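PDB 3HAZ: proline dehydrogenase from Bradyrhizobium japonicum USDA 110, which probably oxidises proline to glutamate in two steps, through an FAD-dependent proline dehydrogenase and an NAD-dependent aldehyde dehydrogenase joined in one chain. Local coordinates for residues L80-A83 with L84-V87; P364-R368 with K369-D373; P636-T639 with G640-N643; P966-G970 with P971-A975. One frame throughout, in Å; residues are numbered along the deposited sequence.

Contact 1 (L80-A83 with L84-V87); sequences LAEA and LLRV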
loop_
_atom_site.group_PDB
_atom_site.type_symbol
_atom_site.label_atom_id
_atom_site.label_comp_id
_atom_site.label_asym_id
_atom_site.label_seq_id
_atom_site.Cartn_x
_atom_site.Cartn_y
_atom_site.Cartn_z
ATOM N N LEU A 80 9.198 -29.450 -40.178
ATOM C CA LEU A 80 9.327 -30.898 -40.183
ATOM C C LEU A 80 8.248 -31.505 -41.091
ATOM O O LEU A 80 8.509 -32.444 -41.841
ATOM C CB LEU A 80 9.203 -31.447 -38.760
ATOM C CG LEU A 80 9.226 -32.968 -38.622
ATOM C CD1 LEU A 80 10.495 -33.549 -39.254
ATOM C CD2 LEU A 80 9.110 -33.384 -37.164
ATOM N N ALA A 81 7.036 -30.957 -41.019
ATOM C CA ALA A 81 5.928 -31.417 -41.856
ATOM C C ALA A 81 6.272 -31.340 -43.344
ATOM O O ALA A 81 6.057 -32.302 -44.079
ATOM C CB ALA A 81 4.643 -30.638 -41.550
ATOM N N GLU A 82 6.823 -30.212 -43.792
ATOM C CA GLU A 82 7.154 -30.071 -45.214
ATOM C C GLU A 82 8.223 -31.076 -45.660
ATOM O O GLU A 82 8.089 -31.707 -46.708
ATOM C CB GLU A 82 7.572 -28.637 -45.560
ATOM C CG GLU A 82 7.933 -28.430 -47.039
ATOM C CD GLU A 82 6.767 -28.706 -47.982
ATOM O OE1 GLU A 82 5.636 -28.876 -47.488
ATOM O OE2 GLU A 82 6.971 -28.748 -49.215
ATOM N N ALA A 83 9.282 -31.221 -44.869
ATOM C CA ALA A 83 10.300 -32.231 -45.143
ATOM C C ALA A 83 9.657 -33.604 -45.277
ATOM O O ALA A 83 9.946 -34.337 -46.219
ATOM C CB ALA A 83 11.356 -32.247 -44.035
ATOM N N LEU A 84 8.783 -33.952 -44.335
ATOM C CA LEU A 84 8.108 -35.252 -44.366
ATOM C C LEU A 84 7.181 -35.424 -45.578
ATOM O O LEU A 84 7.052 -36.521 -46.114
ATOM C CB LEU A 84 7.351 -35.506 -43.059
ATOM C CG LEU A 84 8.273 -35.801 -41.871
ATOM C CD1 LEU A 84 7.544 -35.662 -40.542
ATOM C CD2 LEU A 84 8.890 -37.186 -42.011
ATOM N N LEU A 85 6.547 -34.340 -46.011
ATOM C CA LEU A 85 5.664 -34.400 -47.169
ATOM C C LEU A 85 6.434 -34.607 -48.465
ATOM O O LEU A 85 5.873 -35.057 -49.465
ATOM C CB LEU A 85 4.826 -33.127 -47.287
ATOM C CG LEU A 85 3.648 -32.939 -46.333
ATOM C CD1 LEU A 85 3.076 -31.533 -46.496
ATOM C CD2 LEU A 85 2.572 -33.996 -46.574
ATOM N N ARG A 86 7.716 -34.270 -48.463
ATOM C CA ARG A 86 8.475 -34.327 -49.700
ATOM C C ARG A 86 9.260 -35.630 -49.827
ATOM O O ARG A 86 9.998 -35.822 -50.787
ATOM C CB ARG A 86 9.391 -33.108 -49.823
ATOM C CG ARG A 86 8.663 -31.780 -49.683
ATOM C CD ARG A 86 7.985 -31.332 -50.976
ATOM N NE ARG A 86 6.824 -32.144 -51.338
ATOM C CZ ARG A 86 5.559 -31.816 -51.084
ATOM N NH1 ARG A 86 4.583 -32.623 -51.467
ATOM N NH2 ARG A 86 5.264 -30.687 -50.453
ATOM N N VAL A 87 9.095 -36.524 -48.856
ATOM C CA VAL A 87 9.695 -37.855 -48.937
ATOM C C VAL A 87 8.904 -38.710 -49.930
ATOM O O VAL A 87 7.680 -38.792 -49.841
ATOM C CB VAL A 87 9.738 -38.553 -47.562
ATOM C CG1 VAL A 87 10.088 -40.026 -47.724
ATOM C CG2 VAL A 87 10.739 -37.868 -46.653
HETATM O O HOH W 1 3.413 -28.532 -49.128
#
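Leu84 lies one helical turn beyond Leu80. Its backbone N donates to Leu80 O at 2.9 Å, and its CD1 rests on Leu80 CG at 3.7 Å. Branched and apolar, both leucines suit a buried flank, where Leu84 also reaches Phe96 and Ile97 of helix 90-100. Leu85 N repeats the i to i+4 bond to Ala81 O, 2.9 Å away. The small Ala81 lets Met162 and Met165 of helix 151-168 come close, and Leu85 extends that apolar face. Here helix 71-85, in the part of the chain related to the family named for DNA binding, comes to its C-terminal end. Arg86 marks the change: its N donates to Ala83 O (3.2 Å), and only weakly to Glu82 O. With CG turned beside its own backbone N (chi1 -54°) and the chain bent twice more, the arginine folds back over the last turn. There NH2 gives Glu82 OE2 a salt bridge of 2.9 Å, nearly in the guanidinium plane but tilted from that of the carboxylate. His449 also hydrogen-bonds OE2, so this buried oxygen has two partners. Water 1 donates to Glu82 OE1 and weakly accepts from Arg86 NH2. Val87 leaves the helix, placing CG2 3.6 Å from Ala83 O.

Contact 2 (P364-R368 with K369-D373); sequences PVFTR and KAMTD. With FAD (flavin-adenine dinucleotide), chain C; SO4 (sulfate ion), chain F.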
loop_
_atom_site.group_PDB
_atom_site.type_symbol
_atom_site.label_atom_id
_atom_site.label_comp_id
_atom_site.label_asym_id
_atom_site.label_seq_id
_atom_site.Cartn_x
_atom_site.Cartn_y
_atom_site.Cartn_z
ATOM N N PRO A 364 4.823 5.211 -36.941
ATOM C CA PRO A 364 4.102 5.400 -38.208
ATOM C C PRO A 364 2.799 4.602 -38.244
ATOM O O PRO A 364 1.964 4.803 -39.131
ATOM C CB PRO A 364 5.083 4.860 -39.254
ATOM C CG PRO A 364 5.931 3.869 -38.514
ATOM C CD PRO A 364 6.025 4.367 -37.093
ATOM N N VAL A 365 2.642 3.694 -37.286
ATOM C CA VAL A 365 1.444 2.874 -37.194
ATOM C C VAL A 365 0.682 3.249 -35.939
ATOM O O VAL A 365 1.264 3.779 -34.994
ATOM C CB VAL A 365 1.782 1.373 -37.102
ATOM C CG1 VAL A 365 2.270 0.836 -38.447
ATOM C CG2 VAL A 365 2.815 1.126 -35.999
ATOM N N PHE A 366 -0.621 2.980 -35.931
ATOM C CA PHE A 366 -1.397 3.114 -34.706
ATOM C C PHE A 366 -0.896 2.081 -33.698
ATOM O O PHE A 366 -0.305 1.067 -34.082
ATOM C CB PHE A 366 -2.893 2.943 -34.992
ATOM C CG PHE A 366 -3.431 3.936 -36.001
ATOM C CD1 PHE A 366 -3.585 5.276 -35.664
ATOM C CD2 PHE A 366 -3.769 3.531 -37.278
ATOM C CE1 PHE A 366 -4.073 6.191 -36.590
ATOM C CE2 PHE A 366 -4.247 4.439 -38.209
ATOM C CZ PHE A 366 -4.401 5.772 -37.865
ATOM N N THR A 367 -1.112 2.341 -32.412
ATOM C CA THR A 367 -0.649 1.418 -31.380
ATOM C C THR A 367 -1.792 0.754 -30.627
ATOM O O THR A 367 -1.560 -0.121 -29.793
ATOM C CB THR A 367 0.308 2.094 -30.381
ATOM O OG1 THR A 367 -0.223 3.361 -29.980
ATOM C CG2 THR A 367 1.682 2.297 -31.014
ATOM N N ARG A 368 -3.022 1.181 -30.901
ATOM C CA ARG A 368 -4.184 0.440 -30.422
ATOM C C ARG A 368 -4.891 -0.229 -31.595
ATOM O O ARG A 368 -5.140 0.400 -32.623
ATOM C CB ARG A 368 -5.149 1.343 -29.648
ATOM C CG ARG A 368 -4.664 1.685 -28.244
ATOM C CD ARG A 368 -5.748 2.368 -27.423
ATOM N NE ARG A 368 -6.896 1.494 -27.191
ATOM C CZ ARG A 368 -7.960 1.836 -26.471
ATOM N NH1 ARG A 368 -8.021 3.037 -25.907
ATOM N NH2 ARG A 368 -8.963 0.981 -26.315
ATOM N N LYS A 369 -5.219 -1.503 -31.426
ATOM C CA LYS A 369 -5.797 -2.307 -32.496
ATOM C C LYS A 369 -7.098 -1.694 -33.017
ATOM O O LYS A 369 -7.362 -1.696 -34.228
ATOM C CB LYS A 369 -6.015 -3.744 -32.004
ATOM C CG LYS A 369 -6.093 -4.810 -33.105
ATOM C CD LYS A 369 -7.502 -4.932 -33.664
ATOM C CE LYS A 369 -7.636 -6.143 -34.573
ATOM N NZ LYS A 369 -9.050 -6.373 -34.978
ATOM N N ALA A 370 -7.902 -1.157 -32.100
ATOM C CA ALA A 370 -9.171 -0.528 -32.458
ATOM C C ALA A 370 -8.981 0.679 -33.371
ATOM O O ALA A 370 -9.861 0.996 -34.167
ATOM C CB ALA A 370 -9.947 -0.123 -31.207
ATOM N N MET A 371 -7.845 1.361 -33.241
ATOM C CA MET A 371 -7.537 2.488 -34.119
ATOM C C MET A 371 -7.229 2.004 -35.540
ATOM O O MET A 371 -7.585 2.657 -36.525
ATOM C CB MET A 371 -6.374 3.325 -33.566
ATOM C CG MET A 371 -6.756 4.266 -32.420
ATOM S SD MET A 371 -7.941 5.543 -32.917
ATOM C CE MET A 371 -6.947 6.642 -33.932
ATOM N N THR A 372 -6.568 0.856 -35.650
ATOM C CA THR A 372 -6.334 0.273 -36.965
ATOM C C THR A 372 -7.667 -0.113 -37.589
ATOM O O THR A 372 -7.905 0.124 -38.775
ATOM C CB THR A 372 -5.406 -0.954 -36.900
ATOM O OG1 THR A 372 -4.061 -0.512 -36.674
ATOM C CG2 THR A 372 -5.460 -1.745 -38.208
ATOM N N ASP A 373 -8.536 -0.704 -36.776
ATOM C CA ASP A 373 -9.853 -1.124 -37.240
ATOM C C ASP A 373 -10.689 0.072 -37.687
ATOM O O ASP A 373 -11.365 0.009 -38.709
ATOM C CB ASP A 373 -10.586 -1.926 -36.158
ATOM C CG ASP A 373 -10.137 -3.374 -36.101
ATOM O OD1 ASP A 373 -9.457 -3.835 -37.049
ATOM O OD2 ASP A 373 -10.466 -4.058 -35.109
HETATM P PA FAD C . -7.641 -8.587 -37.463
HETATM O O1A FAD C . -7.505 -9.676 -36.252
HETATM O O2A FAD C . -8.927 -7.892 -37.454
HETATM O O5B FAD C . -6.464 -7.477 -37.296
HETATM C C5B FAD C . -5.149 -7.933 -37.158
HETATM C C4B FAD C . -4.175 -6.757 -37.317
HETATM O O4B FAD C . -4.513 -5.405 -36.686
HETATM C C3B FAD C . -2.803 -6.815 -37.617
HETATM O O3B FAD C . -2.368 -7.689 -38.645
HETATM C C2B FAD C . -2.356 -5.376 -37.568
HETATM O O2B FAD C . -2.172 -4.717 -38.807
HETATM C C1B FAD C . -3.286 -4.709 -36.618
HETATM N N9A FAD C . -2.904 -4.647 -35.219
HETATM C C8A FAD C . -2.726 -5.698 -34.325
HETATM N N7A FAD C . -2.417 -5.157 -33.106
HETATM C C5A FAD C . -2.410 -3.750 -33.252
HETATM C C6A FAD C . -2.142 -2.631 -32.283
HETATM N N6A FAD C . -1.810 -2.916 -30.893
HETATM N N1A FAD C . -2.211 -1.379 -32.680
HETATM C C2A FAD C . -2.542 -1.073 -34.015
HETATM N N3A FAD C . -2.797 -2.148 -34.946
HETATM C C4A FAD C . -2.726 -3.454 -34.530
HETATM N N1 FAD C . -0.193 -6.682 -45.065
HETATM C C2 FAD C . 0.847 -5.866 -45.438
HETATM O O2 FAD C . 1.510 -5.128 -44.482
HETATM N N3 FAD C . 1.266 -5.824 -46.812
HETATM C C4 FAD C . 0.631 -6.590 -47.749
HETATM O O4 FAD C . 0.995 -6.497 -49.098
HETATM C C4X FAD C . -0.461 -7.441 -47.362
HETATM N N5 FAD C . -1.171 -8.278 -48.377
HETATM C C5X FAD C . -2.241 -9.115 -47.976
HETATM C C6 FAD C . -2.931 -9.944 -48.975
HETATM C C7 FAD C . -4.002 -10.775 -48.572
HETATM C C7M FAD C . -4.694 -11.644 -49.610
HETATM C C8 FAD C . -4.432 -10.808 -47.154
HETATM C C8M FAD C . -5.589 -11.706 -46.686
HETATM C C9 FAD C . -3.769 -10.014 -46.202
HETATM C C9A FAD C . -2.645 -9.152 -46.612
HETATM N N10 FAD C . -1.949 -8.323 -45.626
HETATM C C10 FAD C . -0.858 -7.473 -46.044
HETATM C "C1'" FAD C . -2.436 -8.184 -44.216
HETATM C "C2'" FAD C . -1.817 -9.155 -43.178
HETATM O "O2'" FAD C . -1.166 -10.232 -43.843
HETATM C "C3'" FAD C . -2.918 -9.622 -42.211
HETATM O "O3'" FAD C . -3.720 -10.619 -42.834
HETATM C "C4'" FAD C . -3.846 -8.451 -41.729
HETATM O "O4'" FAD C . -3.230 -7.287 -41.297
HETATM C "C5'" FAD C . -4.923 -8.940 -40.723
HETATM O "O5'" FAD C . -6.070 -8.105 -40.693
HETATM P P FAD C . -7.526 -8.814 -40.332
HETATM O O1P FAD C . -8.744 -7.685 -40.484
HETATM O O2P FAD C . -7.737 -9.977 -41.202
HETATM O O3P FAD C . -7.381 -9.430 -38.827
HETATM S S SO4 F . -7.757 -2.175 -28.039
HETATM O O1 SO4 F . -8.958 -1.718 -27.339
HETATM O O2 SO4 F . -6.560 -1.583 -27.441
HETATM O O3 SO4 F . -7.684 -3.628 -27.932
HETATM O O4 SO4 F . -7.852 -1.770 -29.435
#
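Two backbone bonds fasten the loop to the first turn of the helix, both to Arg368 O: Met371 N at 2.9 Å and Thr372 N, weakly. Arg368 is the N-cap residue. Phe366 and Met371 make the apolar contact, crossing at about a right angle with CB on CB at 3.8 Å; the flexible methionine, bent at chi2 and chi3, brings CE to the ring atom CE1. Polar bonds to FAD make this turn part of the flavin site. Adenine N6A donates to Thr367 O, and Thr372 OG1, lying beside its own backbone N (chi1 -74°), donates to N3A at 2.7 Å. Lys369 NZ reaches FAD O2A of the pyrophosphate at 2.9 Å and forms a salt bridge with Asp373 OD2 at 2.7 Å. A methionine in place of Lys369 would probably leave that phosphate oxygen and Asp373 OD2 without their shared cationic partner. A sulfate, probably from the crystallisation liquor, sits at the helix start: Arg368 grips it edge-on through NE and NH2, and Ala370 N donates to its O4 at 2.7 Å. Arg368 also bonds Ala490 O through NH2 and Ala496 O through NH1. Helix 18-28 packs against Phe366 and Met371, helix 348-357 against Val365 and Thr367, and helix 487-491 against Arg368 and Ala370.

Contact 3 (P636-T639 with G640-N643); sequences PGPT and GESN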
loop_
_atom_site.group_PDB
_atom_site.type_symbol
_atom_site.label_atom_id
_atom_site.label_comp_id
_atom_site.label_asym_id
_atom_site.label_seq_id
_atom_site.Cartn_x
_atom_site.Cartn_y
_atom_site.Cartn_z
ATOM N N PRO A 636 24.186 -0.595 8.820
ATOM C CA PRO A 636 23.589 -1.030 10.087
ATOM C C PRO A 636 24.676 -1.202 11.131
ATOM O O PRO A 636 25.773 -1.659 10.811
ATOM C CB PRO A 636 23.000 -2.401 9.734
ATOM C CG PRO A 636 23.862 -2.868 8.587
ATOM C CD PRO A 636 24.026 -1.619 7.775
ATOM N N GLY A 637 24.377 -0.838 12.368
ATOM C CA GLY A 637 25.334 -0.981 13.441
ATOM C C GLY A 637 24.660 -0.929 14.792
ATOM O O GLY A 637 23.440 -1.006 14.894
ATOM N N PRO A 638 25.463 -0.788 15.848
ATOM C CA PRO A 638 24.902 -0.747 17.197
ATOM C C PRO A 638 24.279 0.613 17.455
ATOM O O PRO A 638 24.527 1.553 16.702
ATOM C CB PRO A 638 26.129 -0.947 18.087
ATOM C CG PRO A 638 27.278 -0.416 17.287
ATOM C CD PRO A 638 26.922 -0.580 15.825
ATOM N N THR A 639 23.470 0.711 18.501
ATOM C CA THR A 639 22.937 1.992 18.928
ATOM C C THR A 639 24.102 2.869 19.418
ATOM O O THR A 639 25.162 2.353 19.777
ATOM C CB THR A 639 21.920 1.797 20.069
ATOM O OG1 THR A 639 21.286 3.047 20.376
ATOM C CG2 THR A 639 22.614 1.254 21.321
ATOM N N GLY A 640 23.909 4.185 19.427
ATOM C CA GLY A 640 24.935 5.099 19.909
ATOM C C GLY A 640 26.120 5.246 18.962
ATOM O O GLY A 640 27.182 5.736 19.351
ATOM N N GLU A 641 25.938 4.832 17.711
ATOM C CA GLU A 641 26.993 4.948 16.712
ATOM C C GLU A 641 26.416 5.103 15.317
ATOM O O GLU A 641 25.463 4.420 14.954
ATOM C CB GLU A 641 27.917 3.722 16.763
ATOM C CG GLU A 641 29.116 3.794 15.840
ATOM C CD GLU A 641 29.948 2.518 15.868
ATOM O OE1 GLU A 641 29.651 1.585 15.086
ATOM O OE2 GLU A 641 30.899 2.451 16.677
ATOM N N SER A 642 26.997 6.001 14.527
ATOM C CA SER A 642 26.615 6.110 13.122
ATOM C C SER A 642 27.739 5.607 12.226
ATOM O O SER A 642 28.919 5.814 12.517
ATOM C CB SER A 642 26.261 7.553 12.758
ATOM O OG SER A 642 27.425 8.364 12.689
ATOM N N ASN A 643 27.365 4.949 11.134
ATOM C CA ASN A 643 28.320 4.444 10.159
ATOM C C ASN A 643 27.839 4.768 8.758
ATOM O O ASN A 643 26.771 4.325 8.348
ATOM C CB ASN A 643 28.504 2.935 10.312
ATOM C CG ASN A 643 29.171 2.563 11.617
ATOM O OD1 ASN A 643 30.398 2.578 11.726
ATOM N ND2 ASN A 643 28.365 2.224 12.618
HETATM O O HOH W 2 23.143 2.580 14.672
#
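Pro638 and Glu641 meet across the loop of the beta hairpin between strands 633-634 and 641-656 of the aldehyde dehydrogenase part, at a place that touches a second subunit. The glutamate chain is extended, with CG anti to the backbone N (chi1 -175°), and runs obliquely past the proline ring, bringing OE1 to 3.6 Å from Pro638 CD. The proline ring, with its restricted phi, suits a loop whose two halves share no direct hydrogen bond, and Gly640, at a phi of 73°, takes a backbone shape that few other residues adopt easily. Two positions on, Asn643 points the same way as Glu641, its amide fixed by several partners: OD1 bonds to Thr984 of strand 978-986 and to Gln954 of the second subunit. Glu641 OE2 forms a salt bridge with Arg944 of that subunit, so the carboxylate links the loop to the interface. A glutamine here would probably leave Arg944 of the second subunit without its counter-charge, and an oxygen at OE1 would no longer be assured for Asn643. Water 2 lies 2.7 Å from Pro638 O and 3.0 Å from Glu641 O, two carbonyl oxygens that cannot bond to each other. Asn643 ND2 donates almost straight (173°) to Glu641 OE1 at 2.9 Å, with that oxygen in its amide plane.

Contact 4 (P966-G970 with P971-A975); sequences PKAGG and PHYLA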
loop_
_atom_site.group_PDB
_atom_site.type_symbol
_atom_site.label_atom_id
_atom_site.label_comp_id
_atom_site.label_asym_id
_atom_site.label_seq_id
_atom_site.Cartn_x
_atom_site.Cartn_y
_atom_site.Cartn_z
ATOM N N PRO A 966 35.376 -2.428 -15.456
ATOM C CA PRO A 966 33.963 -2.779 -15.613
ATOM C C PRO A 966 33.460 -2.359 -16.994
ATOM O O PRO A 966 34.171 -1.680 -17.739
ATOM C CB PRO A 966 33.257 -1.944 -14.531
ATOM C CG PRO A 966 34.317 -1.073 -13.909
ATOM C CD PRO A 966 35.549 -1.154 -14.740
ATOM N N LYS A 967 32.240 -2.766 -17.319
ATOM C CA LYS A 967 31.648 -2.496 -18.624
ATOM C C LYS A 967 31.205 -1.042 -18.748
ATOM O O LYS A 967 30.440 -0.553 -17.924
ATOM C CB LYS A 967 30.432 -3.407 -18.850
ATOM C CG LYS A 967 30.746 -4.850 -19.258
ATOM C CD LYS A 967 29.464 -5.681 -19.149
ATOM C CE LYS A 967 29.497 -6.972 -19.978
ATOM N NZ LYS A 967 29.436 -6.681 -21.426
ATOM N N ALA A 968 31.680 -0.362 -19.786
ATOM C CA ALA A 968 31.182 0.966 -20.127
ATOM C C ALA A 968 29.674 0.919 -20.381
ATOM O O ALA A 968 29.158 -0.059 -20.929
ATOM C CB ALA A 968 31.908 1.494 -21.366
ATOM N N GLY A 969 28.973 1.971 -19.976
ATOM C CA GLY A 969 27.541 2.079 -20.200
ATOM C C GLY A 969 26.731 1.067 -19.411
ATOM O O GLY A 969 25.625 0.697 -19.811
ATOM N N GLY A 970 27.294 0.608 -18.295
ATOM C CA GLY A 970 26.605 -0.310 -17.401
ATOM C C GLY A 970 26.688 0.170 -15.957
ATOM O O GLY A 970 27.377 1.146 -15.656
ATOM N N PRO A 971 25.994 -0.522 -15.047
ATOM C CA PRO A 971 25.833 -0.050 -13.667
ATOM C C PRO A 971 27.058 -0.240 -12.775
ATOM O O PRO A 971 27.027 0.213 -11.634
ATOM C CB PRO A 971 24.666 -0.895 -13.140
ATOM C CG PRO A 971 24.705 -2.148 -13.952
ATOM C CD PRO A 971 25.257 -1.769 -15.308
ATOM N N HIS A 972 28.114 -0.878 -13.272
ATOM C CA HIS A 972 29.297 -1.111 -12.443
ATOM C C HIS A 972 30.479 -0.233 -12.834
ATOM O O HIS A 972 31.577 -0.395 -12.308
ATOM C CB HIS A 972 29.715 -2.584 -12.495
ATOM C CG HIS A 972 28.641 -3.523 -12.051
ATOM N ND1 HIS A 972 28.357 -3.751 -10.723
ATOM C CD2 HIS A 972 27.772 -4.281 -12.759
ATOM C CE1 HIS A 972 27.360 -4.612 -10.631
ATOM N NE2 HIS A 972 26.985 -4.948 -11.852
ATOM N N TYR A 973 30.246 0.703 -13.747
ATOM C CA TYR A 973 31.327 1.500 -14.330
ATOM C C TYR A 973 31.846 2.621 -13.427
ATOM O O TYR A 973 33.053 2.730 -13.188
ATOM C CB TYR A 973 30.856 2.094 -15.654
ATOM C CG TYR A 973 31.949 2.575 -16.584
ATOM C CD1 TYR A 973 32.872 1.685 -17.128
ATOM C CD2 TYR A 973 32.028 3.914 -16.955
ATOM C CE1 TYR A 973 33.859 2.122 -18.002
ATOM C CE2 TYR A 973 33.006 4.359 -17.826
ATOM C CZ TYR A 973 33.918 3.460 -18.345
ATOM O OH TYR A 973 34.884 3.908 -19.210
ATOM N N LEU A 974 30.935 3.461 -12.942
ATOM C CA LEU A 974 31.320 4.675 -12.226
ATOM C C LEU A 974 32.103 4.404 -10.943
ATOM O O LEU A 974 33.047 5.127 -10.622
ATOM C CB LEU A 974 30.095 5.545 -11.930
ATOM C CG LEU A 974 29.431 6.176 -13.163
ATOM C CD1 LEU A 974 28.349 7.171 -12.769
ATOM C CD2 LEU A 974 30.466 6.843 -14.055
ATOM N N ALA A 975 31.703 3.366 -10.216
ATOM C CA ALA A 975 32.320 3.032 -8.938
ATOM C C ALA A 975 33.828 2.856 -9.068
ATOM O O ALA A 975 34.577 3.204 -8.160
ATOM C CB ALA A 975 31.689 1.770 -8.351
HETATM O O HOH W 3 28.957 -1.851 -15.822
HETATM O O HOH W 4 27.884 3.205 -13.647
#
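Two successive beta turns, a type II from Lys967 to Gly970 and a type I from Gly970 to Tyr973, shape this loop of the aldehyde dehydrogenase part between strands 939-942 and 978-986. Tyr973 N reaches Gly970 O in a weak, long bond (3.5 Å) that closes the type I turn. The Tyr973 ring swings back over the first turn, its CG anti to the backbone N (chi1 -162°). Ala968 CA stands over one face of it as a CH-pi contact, 3.8 Å from the ring centroid, while Ala968 CB lies 3.9 Å from Tyr973 CE1. A small residue is apt here, since Tyr621 of helix 604-629 also meets both Ala968 and the tyrosine. Pro966 O lies at the ring's edge, 3.7 Å from Tyr973 CD1. Behind a cis peptide bond, Pro966 turns its ring toward the second turn, with CB 3.2 Å from His972 O. Gly969 has a positive phi of 67°, the usual demand of a type II turn. The Ala968 side chain is about 6 Å from that of Glu760, a predicted active-site residue, and about 6 Å from the bound NAD. Glu980 of the second subunit packs on Pro966 and His972. Water 3 bridges Lys967 O and His972 N, and water 4 accepts from Leu974 N and donates to Gly970 O at 2.9 Å.

How the contacts relate
From the N terminus the four contacts follow in series; none nests within or crosses another, and each is local, within eight to ten consecutive residues, closing no long loop. Contact 1 finishes helix 71-85 in the part related to the DNA-binding family. Contact 2 opens helix 369-384 in the proline dehydrogenase barrel, with nearest atoms about 28 Å from contact 1, and takes part in the FAD site. Contacts 3 and 4 share the aldehyde dehydrogenase part: contact 3 turns into strand 641-656, and contact 4 comes just before strand 978-986, which pairs antiparallel with strand 641-656. Though their centres are 31 Å apart, both touch the second subunit, linking this part of the chain to the assembly.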